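Local coordinates for O-methyltransferase family 2 (Planctopirus limnophila, PDB 5I2H), which probably transfers a methyl group from S-adenosyl-L-methionine to a hydroxyl oxygen, and binds the flavone apigenin, at residues 301-306 and 355-360. Residues are numbered along the deposited sequence; the frame is centred on the assembly and turned at random.
Sequences DVLLNS and HGHLIL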
loop_
_atom_site.group_PDB
_atom_site.type_symbol
_atom_site.label_atom_id
_atom_site.label_comp_id
_atom_site.label_asym_id
_atom_site.label_seq_id
_atom_site.Cartn_x
_atom_site.Cartn_y
_atom_site.Cartn_z
ATOM N N ASP A 301 18.769 -12.862 -1.606
ATOM C CA ASP A 301 18.248 -11.517 -1.420
ATOM C C ASP A 301 17.137 -11.302 -2.436
ATOM O O ASP A 301 16.795 -12.206 -3.216
ATOM C CB ASP A 301 19.384 -10.472 -1.540
ATOM C CG ASP A 301 19.189 -9.314 -0.582
ATOM O OD1 ASP A 301 18.179 -8.598 -0.752
ATOM O OD2 ASP A 301 19.995 -9.170 0.365
ATOM N N VAL A 302 16.527 -10.123 -2.374
ATOM C CA VAL A 302 15.533 -9.765 -3.378
ATOM C C VAL A 302 16.263 -9.092 -4.537
ATOM O O VAL A 302 17.446 -8.730 -4.414
ATOM C CB VAL A 302 14.433 -8.855 -2.793
ATOM C CG1 VAL A 302 13.633 -9.622 -1.738
ATOM C CG2 VAL A 302 15.048 -7.525 -2.224
ATOM N N LEU A 303 15.582 -8.928 -5.668
ATOM C CA LEU A 303 16.202 -8.330 -6.851
ATOM C C LEU A 303 15.320 -7.253 -7.462
ATOM O O LEU A 303 14.163 -7.520 -7.807
ATOM C CB LEU A 303 16.484 -9.382 -7.914
ATOM C CG LEU A 303 17.477 -10.466 -7.503
ATOM C CD1 LEU A 303 17.496 -11.570 -8.612
ATOM C CD2 LEU A 303 18.868 -9.896 -7.235
ATOM N N LEU A 304 15.879 -6.054 -7.625
ATOM C CA LEU A 304 15.344 -5.101 -8.588
ATOM C C LEU A 304 15.707 -5.538 -9.998
ATOM O O LEU A 304 16.698 -6.263 -10.210
ATOM C CB LEU A 304 15.903 -3.697 -8.349
ATOM C CG LEU A 304 15.394 -3.004 -7.095
ATOM C CD1 LEU A 304 16.193 -1.761 -6.843
ATOM C CD2 LEU A 304 13.889 -2.639 -7.230
ATOM N N ASN A 305 14.916 -5.061 -10.977
ATOM C CA ASN A 305 15.232 -5.358 -12.370
ATOM C C ASN A 305 16.487 -4.579 -12.788
ATOM O O ASN A 305 17.009 -3.743 -12.039
ATOM C CB ASN A 305 14.027 -5.076 -13.281
ATOM C CG ASN A 305 13.607 -3.618 -13.298
ATOM O OD1 ASN A 305 14.372 -2.727 -12.943
ATOM N ND2 ASN A 305 12.379 -3.368 -13.759
ATOM N N SER A 306 17.002 -4.885 -13.984
ATOM C CA SER A 306 18.334 -4.402 -14.343
ATOM C C SER A 306 18.394 -2.890 -14.545
ATOM O O SER A 306 19.468 -2.304 -14.403
ATOM C CB SER A 306 18.838 -5.134 -15.590
ATOM O OG SER A 306 17.983 -4.880 -16.692
ATOM N N HIS A 355 9.831 -13.409 -2.813
ATOM C CA HIS A 355 10.661 -12.616 -3.720
ATOM C C HIS A 355 12.160 -12.882 -3.581
ATOM O O HIS A 355 12.965 -12.147 -4.173
ATOM C CB HIS A 355 10.356 -11.117 -3.568
ATOM C CG HIS A 355 8.925 -10.778 -3.854
ATOM N ND1 HIS A 355 8.289 -11.176 -5.013
ATOM C CD2 HIS A 355 7.996 -10.119 -3.122
ATOM C CE1 HIS A 355 7.037 -10.751 -4.992
ATOM N NE2 HIS A 355 6.833 -10.111 -3.855
ATOM N N GLY A 356 12.562 -13.895 -2.818
ATOM C CA GLY A 356 13.976 -14.187 -2.651
ATOM C C GLY A 356 14.572 -14.872 -3.858
ATOM O O GLY A 356 13.880 -15.536 -4.648
ATOM N N HIS A 357 15.874 -14.666 -4.029
ATOM C CA HIS A 357 16.646 -15.290 -5.093
ATOM C C HIS A 357 17.961 -15.751 -4.511
ATOM O O HIS A 357 18.578 -15.017 -3.749
ATOM C CB HIS A 357 16.934 -14.317 -6.237
ATOM C CG HIS A 357 15.729 -14.024 -7.051
ATOM N ND1 HIS A 357 14.822 -13.038 -6.720
ATOM C CD2 HIS A 357 15.232 -14.654 -8.140
ATOM C CE1 HIS A 357 13.836 -13.046 -7.602
ATOM N NE2 HIS A 357 14.058 -14.017 -8.471
ATOM N N LEU A 358 18.385 -16.955 -4.878
ATOM C CA LEU A 358 19.691 -17.474 -4.483
ATOM C C LEU A 358 20.637 -17.218 -5.649
ATOM O O LEU A 358 20.465 -17.787 -6.740
ATOM C CB LEU A 358 19.608 -18.963 -4.141
ATOM C CG LEU A 358 20.954 -19.684 -4.003
ATOM C CD1 LEU A 358 21.882 -19.053 -2.928
ATOM C CD2 LEU A 358 20.710 -21.185 -3.730
ATOM N N ILE A 359 21.605 -16.336 -5.433
ATOM C CA ILE A 359 22.640 -16.048 -6.417
ATOM C C ILE A 359 23.860 -16.874 -6.038
ATOM O O ILE A 359 24.453 -16.658 -4.978
ATOM C CB ILE A 359 22.973 -14.548 -6.442
ATOM C CG1 ILE A 359 21.718 -13.715 -6.680
ATOM C CG2 ILE A 359 24.094 -14.219 -7.463
ATOM C CD1 ILE A 359 22.015 -12.238 -6.399
ATOM N N LEU A 360 24.254 -17.794 -6.911
ATOM C CA LEU A 360 25.348 -18.721 -6.661
ATOM C C LEU A 360 26.585 -18.293 -7.438
ATOM O O LEU A 360 26.489 -18.012 -8.638
ATOM C CB LEU A 360 24.953 -20.139 -7.075
ATOM C CG LEU A 360 23.970 -20.868 -6.198
ATOM C CD1 LEU A 360 22.730 -21.089 -6.989
ATOM C CD2 LEU A 360 24.598 -22.190 -5.801
HETATM O O HOH W 1 12.957 -10.208 -5.936
#
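Asp301 and His357 form an antiparallel hydrogen-bonded pair where strands 296-301 and 357-362 meet in the Rossmann-like methyltransferase sheet, strand 357-362 running antiparallel between 296-301 and 345-351. Two backbone bonds make the pair: Asp301 N gives to His357 O at 3.0 Å, lying in its carbonyl plane, and His357 N returns one to Asp301 O at 2.7 Å. Packing is tight just beyond. Leu303 CD1 sits over one face of the His357 imidazole, 3.7 Å from its centroid and offset toward the rim, a CH-pi contact, while CD2 turns to Ile359 CD1, with Tyr335 of helix 332-341 beside both residues. With CG anti to the carbonyl carbon (chi1 -72°), the His357 ring lies under that methyl; an alanine here would probably open a gap beneath Leu303 CD1 and leave His355 O without the weak ND1 bond. The His355 side is looser: a water bridges Leu303 N and His355 O, and Val302 CG1 rests 3.6 Å from that oxygen. The Asp301 side chain is about 6 Å from the bound apigenin, its OD1 hydrogen-bonded by ND1 of pocket residue His273. Val302 N also reaches OD1, at 2.8 Å on the anti side, 20° out of the carboxylate plane.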